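Local coordinates for cobalamin-binding protein (Desulfitobacterium hafniense, PDB 4JGI) that binds cobalamin, held here as methylcobalamin, in a Rossmann-fold domain and probably serves as the methyl-carrying corrinoid protein of an O-demethylase, at residues P141-L146 / K174-G179; G168-L173 / G191-S196. One frame throughout, in Å; residues are numbered along the deposited sequence.

Contact 1: P141-L146 / K174-G179; sequences PEIVGL and KVIIGG
Ile143 through Leu146 run beside Lys174 through Ile177 as parallel neighbours, paired in order at 4.8 Å between CA atoms; the strand axes differ by only 20°. Five backbone hydrogen bonds zip them together, from Lys174 N to Glu142 O (3.0 Å) at one end to Gly178 N to Leu146 O (2.9 Å) at the other. CA-H...O contacts share several of these carbonyls, as where Ile143 CA comes 3.2 Å from Lys174 O. On the face of Ile143 and Ile176 the two CG2 methyls meet side by side at 3.9 Å; chi1 of -56° sets that of Ile143 opposite its backbone N, where it meets the Ile176 methyl. Gly145 lies beside Ile176 and has no CB; one would come 3.7 Å from Ile176 CG2. Trp209 of helix 199-209 packs on Ile143 and Ile176, and methylcobalamin approaches Gly145. On the other face the cross-strand contacts are wider: Leu146 CB lies 4.2 Å from Ile177 CG2, and Leu146 CD1 4.3 Å from Val175 CG1, beneath helices 129-139 and 151-166. These are neighbouring strands of a beta-alpha-beta crossover in the Rossmann-like B12-binding domain; the C-terminal end of strand 174-178 and Gly179 just after it help line the cobalamin pocket.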
ATOM      1  N   PRO A 141       4.182  12.116  -8.143  1.00 21.10           N
ATOM      2  CA  PRO A 141       3.468  10.894  -7.849  1.00 19.03           C
ATOM      3  C   PRO A 141       1.984  11.034  -7.974  1.00 17.21           C
ATOM      4  O   PRO A 141       1.424  12.116  -7.812  1.00 21.41           O
ATOM      5  CB  PRO A 141       3.770  10.689  -6.371  1.00 20.50           C
ATOM      6  CG  PRO A 141       3.880  12.094  -5.828  1.00 20.81           C
ATOM      7  CD  PRO A 141       4.631  12.833  -6.909  1.00 19.53           C
ATOM      8  N   GLU A 142       1.331   9.908  -8.153  1.00 18.44           N
ATOM      9  CA  GLU A 142      -0.141   9.848  -8.048  1.00 20.28           C
ATOM     10  C   GLU A 142      -0.671   9.991  -6.626  1.00 16.59           C
ATOM     11  O   GLU A 142      -1.788  10.473  -6.383  1.00 17.29           O
ATOM     12  CB  GLU A 142      -0.607   8.506  -8.583  1.00 22.29           C
ATOM     13  CG  GLU A 142      -0.594   8.288 -10.108  1.00 24.28           C
ATOM     14  CD  GLU A 142       0.745   8.237 -10.872  1.00 32.69           C
ATOM     15  OE1 GLU A 142       1.819   7.897 -10.369  1.00 27.34           O
ATOM     16  OE2 GLU A 142       0.714   8.577 -12.081  1.00 43.09           O
ATOM     17  N   ILE A 143       0.103   9.478  -5.669  1.00 17.06           N
ATOM     18  CA  ILE A 143      -0.276   9.333  -4.249  1.00 15.59           C
ATOM     19  C   ILE A 143       0.850   9.791  -3.330  1.00 15.53           C
ATOM     20  O   ILE A 143       2.044   9.496  -3.599  1.00 16.26           O
ATOM     21  CB  ILE A 143      -0.626   7.871  -3.916  1.00 16.22           C
ATOM     22  CG1 ILE A 143      -1.734   7.363  -4.834  1.00 17.85           C
ATOM     23  CG2 ILE A 143      -1.009   7.731  -2.437  1.00 17.13           C
ATOM     24  CD1 ILE A 143      -1.984   5.863  -4.850  1.00 23.54           C
ATOM     25  N   VAL A 144       0.471  10.518  -2.298  1.00 14.91           N
ATOM     26  CA  VAL A 144       1.338  10.809  -1.172  1.00 15.10           C
ATOM     27  C   VAL A 144       0.775  10.109   0.045  1.00 15.97           C
ATOM     28  O   VAL A 144      -0.399  10.258   0.355  1.00 16.76           O
ATOM     29  CB  VAL A 144       1.448  12.295  -0.895  1.00 15.69           C
ATOM     30  CG1 VAL A 144       2.344  12.561   0.339  1.00 19.20           C
ATOM     31  CG2 VAL A 144       2.058  12.986  -2.088  1.00 19.67           C
ATOM     32  N   GLY A 145       1.596   9.254   0.685  1.00 15.89           N
ATOM     33  CA  GLY A 145       1.179   8.524   1.887  1.00 15.42           C
ATOM     34  C   GLY A 145       2.006   8.999   3.075  1.00 15.25           C
ATOM     35  O   GLY A 145       3.256   9.068   2.994  1.00 16.47           O
ATOM     36  N   LEU A 146       1.309   9.365   4.123  1.00 14.08           N
ATOM     37  CA  LEU A 146       1.868   9.962   5.295  1.00 15.12           C
ATOM     38  C   LEU A 146       1.511   9.116   6.533  1.00 14.22           C
ATOM     39  O   LEU A 146       0.340   8.779   6.747  1.00 16.85           O
ATOM     40  CB  LEU A 146       1.366  11.370   5.555  1.00 14.69           C
ATOM     41  CG  LEU A 146       1.540  12.344   4.387  1.00 15.64           C
ATOM     42  CD1 LEU A 146       0.846  13.678   4.667  1.00 18.99           C
ATOM     43  CD2 LEU A 146       2.942  12.540   3.991  1.00 18.06           C
ATOM     44  N   LYS A 174      -3.499  12.271  -4.781  1.00 17.27           N
ATOM     45  CA  LYS A 174      -4.321  11.856  -3.710  1.00 16.65           C
ATOM     46  C   LYS A 174      -3.408  11.706  -2.481  1.00 16.87           C
ATOM     47  O   LYS A 174      -2.286  11.254  -2.628  1.00 18.25           O
ATOM     48  CB  LYS A 174      -4.895  10.496  -4.073  1.00 18.56           C
ATOM     49  CG  LYS A 174      -5.886  10.554  -5.230  1.00 22.33           C
ATOM     50  CD  LYS A 174      -7.140  11.263  -4.832  1.00 28.32           C
ATOM     51  CE  LYS A 174      -8.132  11.295  -6.014  1.00 38.69           C
ATOM     52  NZ  LYS A 174      -9.373  11.853  -5.473  1.00 46.76           N
ATOM     53  N   VAL A 175      -3.925  12.021  -1.321  1.00 15.20           N
ATOM     54  CA  VAL A 175      -3.229  11.929  -0.032  1.00 16.05           C
ATOM     55  C   VAL A 175      -3.911  10.888   0.826  1.00 16.36           C
ATOM     56  O   VAL A 175      -5.094  10.975   1.100  1.00 17.91           O
ATOM     57  CB  VAL A 175      -3.192  13.228   0.736  1.00 16.88           C
ATOM     58  CG1 VAL A 175      -2.453  13.072   2.044  1.00 18.19           C
ATOM     59  CG2 VAL A 175      -2.479  14.301  -0.137  1.00 19.26           C
ATOM     60  N   ILE A 176      -3.140   9.871   1.251  1.00 16.36           N
ATOM     61  CA  ILE A 176      -3.631   8.850   2.190  1.00 15.70           C
ATOM     62  C   ILE A 176      -2.785   8.945   3.468  1.00 15.17           C
ATOM     63  O   ILE A 176      -1.566   9.070   3.388  1.00 15.56           O
ATOM     64  CB  ILE A 176      -3.667   7.448   1.565  1.00 16.60           C
ATOM     65  CG1 ILE A 176      -4.327   6.459   2.536  1.00 18.28           C
ATOM     66  CG2 ILE A 176      -2.285   6.946   1.182  1.00 16.90           C
ATOM     67  CD1 ILE A 176      -4.607   5.123   1.887  1.00 19.90           C
ATOM     68  N   ILE A 177      -3.454   8.859   4.617  1.00 17.05           N
ATOM     69  CA  ILE A 177      -2.767   8.880   5.893  1.00 16.77           C
ATOM     70  C   ILE A 177      -3.009   7.539   6.608  1.00 17.45           C
ATOM     71  O   ILE A 177      -4.025   6.864   6.435  1.00 18.87           O
ATOM     72  CB  ILE A 177      -3.162  10.073   6.788  1.00 16.25           C
ATOM     73  CG1 ILE A 177      -4.664   9.954   7.179  1.00 19.09           C
ATOM     74  CG2 ILE A 177      -2.829  11.357   6.004  1.00 18.56           C
ATOM     75  CD1 ILE A 177      -5.085  10.998   8.164  1.00 22.27           C
ATOM     76  N   GLY A 178      -2.018   7.225   7.445  1.00 18.39           N
ATOM     77  CA  GLY A 178      -2.088   6.053   8.304  1.00 17.40           C
ATOM     78  C   GLY A 178      -1.291   6.273   9.548  1.00 18.74           C
ATOM     79  O   GLY A 178      -0.573   7.242   9.716  1.00 16.99           O
ATOM     80  N   GLY A 179      -1.473   5.347  10.485  1.00 19.72           N
ATOM     81  CA  GLY A 179      -0.783   5.421  11.783  1.00 19.98           C
ATOM     82  C   GLY A 179      -1.742   5.062  12.909  1.00 21.92           C
ATOM     83  O   GLY A 179      -2.966   4.997  12.755  1.00 20.66           O
TER

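Contact 2: G168-L173 / G191-S196; sequences GLRNDL and GADDFS
A salt bridge in which two Arg170 nitrogens grip one oxygen of Asp193, joined by a hydrogen bond to the Gly191 carbonyl, ties the loop after helix 151-166 to the turn leading into the edge strand 194-195. Arg170 NH1 and NH2 both converge, end-on, on Asp193 OD2, each at 3.0 Å. The carboxylate stands 81° from the guanidinium plane, and both nitrogens reach OD2 from the same face: NH1 near the plane on the syn side, NH2 from well above it. NH2 also points almost straight at Gly191 O, 2.9 Å away with 173° at the hydrogen, and in the carbonyl plane. The Arg170 chain leaves with CG anti to the backbone N and then bends at chi2 (74°), which swings the guanidinium round to the turn. Val161 and Lys165 of helix 151-166 and Val175 pack against it. Gly191, with positive phi, is the C' residue of the Schellman motif that closes helix 184-190. Replacing Arg170 by an alanine would probably leave the Asp193 carboxylate without its salt-bridge partner and the Gly191 carbonyl without this donor, so that the turn could shift. Asp193 OD2 also accepts from Val175 N; with three N-H donors converging on one oxygen, the carboxylate is likely to stay ionised and restricted in its rotation.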
ATOM      1  N   GLY A 168       0.430  24.444  -5.545  1.00 20.42           N
ATOM      2  CA  GLY A 168      -0.354  24.037  -6.734  1.00 23.49           C
ATOM      3  C   GLY A 168      -0.246  22.576  -7.147  1.00 21.61           C
ATOM      4  O   GLY A 168      -0.489  22.200  -8.279  1.00 21.75           O
ATOM      5  N   LEU A 169       0.203  21.768  -6.208  1.00 20.17           N
ATOM      6  CA  LEU A 169       0.371  20.314  -6.430  1.00 18.51           C
ATOM      7  C   LEU A 169      -0.781  19.421  -5.917  1.00 19.04           C
ATOM      8  O   LEU A 169      -0.938  18.264  -6.388  1.00 22.23           O
ATOM      9  CB  LEU A 169       1.686  19.837  -5.816  1.00 18.90           C
ATOM     10  CG  LEU A 169       2.928  20.599  -6.286  1.00 23.78           C
ATOM     11  CD1 LEU A 169       4.068  20.247  -5.332  1.00 23.69           C
ATOM     12  CD2 LEU A 169       3.260  20.156  -7.705  1.00 30.68           C
ATOM     13  N   ARG A 170      -1.552  19.932  -4.970  1.00 20.20           N
ATOM     14  CA  ARG A 170      -2.523  19.119  -4.212  1.00 18.43           C
ATOM     15  C   ARG A 170      -3.606  18.513  -5.072  1.00 19.06           C
ATOM     16  O   ARG A 170      -4.060  17.397  -4.897  1.00 21.14           O
ATOM     17  CB  ARG A 170      -3.191  19.955  -3.135  1.00 23.12           C
ATOM     18  CG  ARG A 170      -4.389  19.269  -2.410  1.00 23.37           C
ATOM     19  CD  ARG A 170      -3.783  18.281  -1.534  1.00 24.09           C
ATOM     20  NE  ARG A 170      -4.935  17.632  -0.795  1.00 25.47           N
ATOM     21  CZ  ARG A 170      -5.544  16.525  -1.192  1.00 19.44           C
ATOM     22  NH1 ARG A 170      -5.233  15.997  -2.322  1.00 18.73           N
ATOM     23  NH2 ARG A 170      -6.348  15.879  -0.382  1.00 21.97           N
ATOM     24  N   ASN A 171      -4.097  19.256  -6.025  1.00 22.37           N
ATOM     25  CA  ASN A 171      -5.289  18.805  -6.746  1.00 24.54           C
ATOM     26  C   ASN A 171      -4.971  17.751  -7.754  1.00 23.11           C
ATOM     27  O   ASN A 171      -5.868  17.162  -8.287  1.00 28.51           O
ATOM     28  CB  ASN A 171      -5.900  19.986  -7.456  1.00 30.22           C
ATOM     29  CG  ASN A 171      -6.501  20.980  -6.511  1.00 34.23           C
ATOM     30  OD1 ASN A 171      -6.960  20.644  -5.422  1.00 38.15           O
ATOM     31  ND2 ASN A 171      -6.457  22.247  -6.920  1.00 41.81           N
ATOM     32  N   ASP A 172      -3.703  17.528  -8.074  1.00 20.69           N
ATOM     33  CA  ASP A 172      -3.343  16.495  -8.998  1.00 22.85           C
ATOM     34  C   ASP A 172      -2.766  15.224  -8.340  1.00 19.84           C
ATOM     35  O   ASP A 172      -2.156  14.383  -9.034  1.00 23.16           O
ATOM     36  CB  ASP A 172      -2.404  17.061 -10.051  1.00 27.83           C
ATOM     37  CG  ASP A 172      -3.133  18.031 -11.023  1.00 36.03           C
ATOM     38  OD1 ASP A 172      -4.146  17.623 -11.634  1.00 37.48           O
ATOM     39  OD2 ASP A 172      -2.699  19.204 -11.155  1.00 37.31           O
ATOM     40  N   LEU A 173      -2.977  15.076  -7.052  1.00 20.74           N
ATOM     41  CA  LEU A 173      -2.590  13.824  -6.396  1.00 20.34           C
ATOM     42  C   LEU A 173      -3.604  13.484  -5.324  1.00 20.08           C
ATOM     43  O   LEU A 173      -4.442  14.282  -4.945  1.00 19.74           O
ATOM     44  CB  LEU A 173      -1.193  13.904  -5.838  1.00 20.31           C
ATOM     45  CG  LEU A 173      -0.924  15.108  -4.955  1.00 21.85           C
ATOM     46  CD1 LEU A 173      -1.411  14.815  -3.538  1.00 21.56           C
ATOM     47  CD2 LEU A 173       0.569  15.343  -4.885  1.00 24.57           C
ATOM     48  N   GLY A 191      -6.955  17.206   5.942  1.00 21.64           N
ATOM     49  CA  GLY A 191      -7.216  17.530   4.581  1.00 22.00           C
ATOM     50  C   GLY A 191      -6.867  16.443   3.607  1.00 20.04           C
ATOM     51  O   GLY A 191      -6.730  16.663   2.415  1.00 21.78           O
ATOM     52  N   ALA A 192      -6.723  15.200   4.116  1.00 20.03           N
ATOM     53  CA  ALA A 192      -6.447  14.056   3.248  1.00 20.08           C
ATOM     54  C   ALA A 192      -7.603  13.554   2.448  1.00 18.40           C
ATOM     55  O   ALA A 192      -8.770  13.846   2.805  1.00 24.02           O
ATOM     56  CB  ALA A 192      -5.820  12.922   4.091  1.00 19.84           C
ATOM     57  N   ASP A 193      -7.364  12.724   1.460  1.00 18.32           N
ATOM     58  CA  ASP A 193      -8.417  12.099   0.712  1.00 19.45           C
ATOM     59  C   ASP A 193      -8.983  10.858   1.393  1.00 22.94           C
ATOM     60  O   ASP A 193     -10.180  10.607   1.302  1.00 24.21           O
ATOM     61  CB  ASP A 193      -7.946  11.760  -0.711  1.00 17.35           C
ATOM     62  CG  ASP A 193      -7.626  13.008  -1.483  1.00 21.97           C
ATOM     63  OD1 ASP A 193      -8.581  13.728  -1.794  1.00 28.74           O
ATOM     64  OD2 ASP A 193      -6.470  13.273  -1.768  1.00 20.47           O
ATOM     65  N   ASP A 194      -8.123  10.106   2.102  1.00 19.69           N
ATOM     66  CA  ASP A 194      -8.627   8.953   2.837  1.00 18.21           C
ATOM     67  C   ASP A 194      -7.597   8.579   3.905  1.00 19.90           C
ATOM     68  O   ASP A 194      -6.493   9.134   3.957  1.00 19.96           O
ATOM     69  CB  ASP A 194      -8.883   7.764   1.938  1.00 21.93           C
ATOM     70  CG  ASP A 194     -10.154   6.909   2.401  1.00 26.15           C
ATOM     71  OD1 ASP A 194     -10.585   6.955   3.606  1.00 25.16           O
ATOM     72  OD2 ASP A 194     -10.651   6.202   1.502  1.00 26.81           O
ATOM     73  N   PHE A 195      -7.997   7.667   4.792  1.00 22.07           N
ATOM     74  CA  PHE A 195      -7.171   7.145   5.840  1.00 19.90           C
ATOM     75  C   PHE A 195      -7.332   5.608   5.820  1.00 21.41           C
ATOM     76  O   PHE A 195      -8.278   5.100   5.306  1.00 22.96           O
ATOM     77  CB  PHE A 195      -7.557   7.638   7.211  1.00 24.75           C
ATOM     78  CG  PHE A 195      -8.886   7.110   7.639  1.00 25.32           C
ATOM     79  CD1 PHE A 195     -10.022   7.739   7.191  1.00 27.44           C
ATOM     80  CD2 PHE A 195      -8.995   5.979   8.459  1.00 27.68           C
ATOM     81  CE1 PHE A 195     -11.285   7.293   7.519  1.00 28.87           C
ATOM     82  CE2 PHE A 195     -10.267   5.504   8.755  1.00 28.72           C
ATOM     83  CZ  PHE A 195     -11.403   6.195   8.298  1.00 31.53           C
ATOM     84  N   SER A 196      -6.303   4.904   6.231  1.00 24.77           N
ATOM     85  CA  SER A 196      -6.370   3.411   6.199  1.00 28.45           C
ATOM     86  C   SER A 196      -6.764   2.827   7.522  1.00 27.03           C
ATOM     87  O   SER A 196      -6.227   3.255   8.529  1.00 34.88           O
ATOM     88  CB  SER A 196      -5.031   2.783   5.720  1.00 31.08           C
ATOM     89  OG  SER A 196      -3.982   3.520   6.243  1.00 34.06           O
TER

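Contact 1 is buried at the heart of the sheet, whereas contact 2 is only partly buried and lies farther from the chain's centre. Strand 174-178 is the common element: it is one half of contact 1, and its other edge receives segment 191-196, with Ser196 N 3.0 Å from Ile177 O. Leu173, directly before the strand, packs its CB on Glu142 O. Contact 1 relies on backbone pairing and aliphatic packing, contact 2 on charge and the carbonyl of the glycine just past helix 184-190. The salt bridge works near the strand's beginning, while the cobalamin lies towards the opposite end, reached by Gly179 and Ser196.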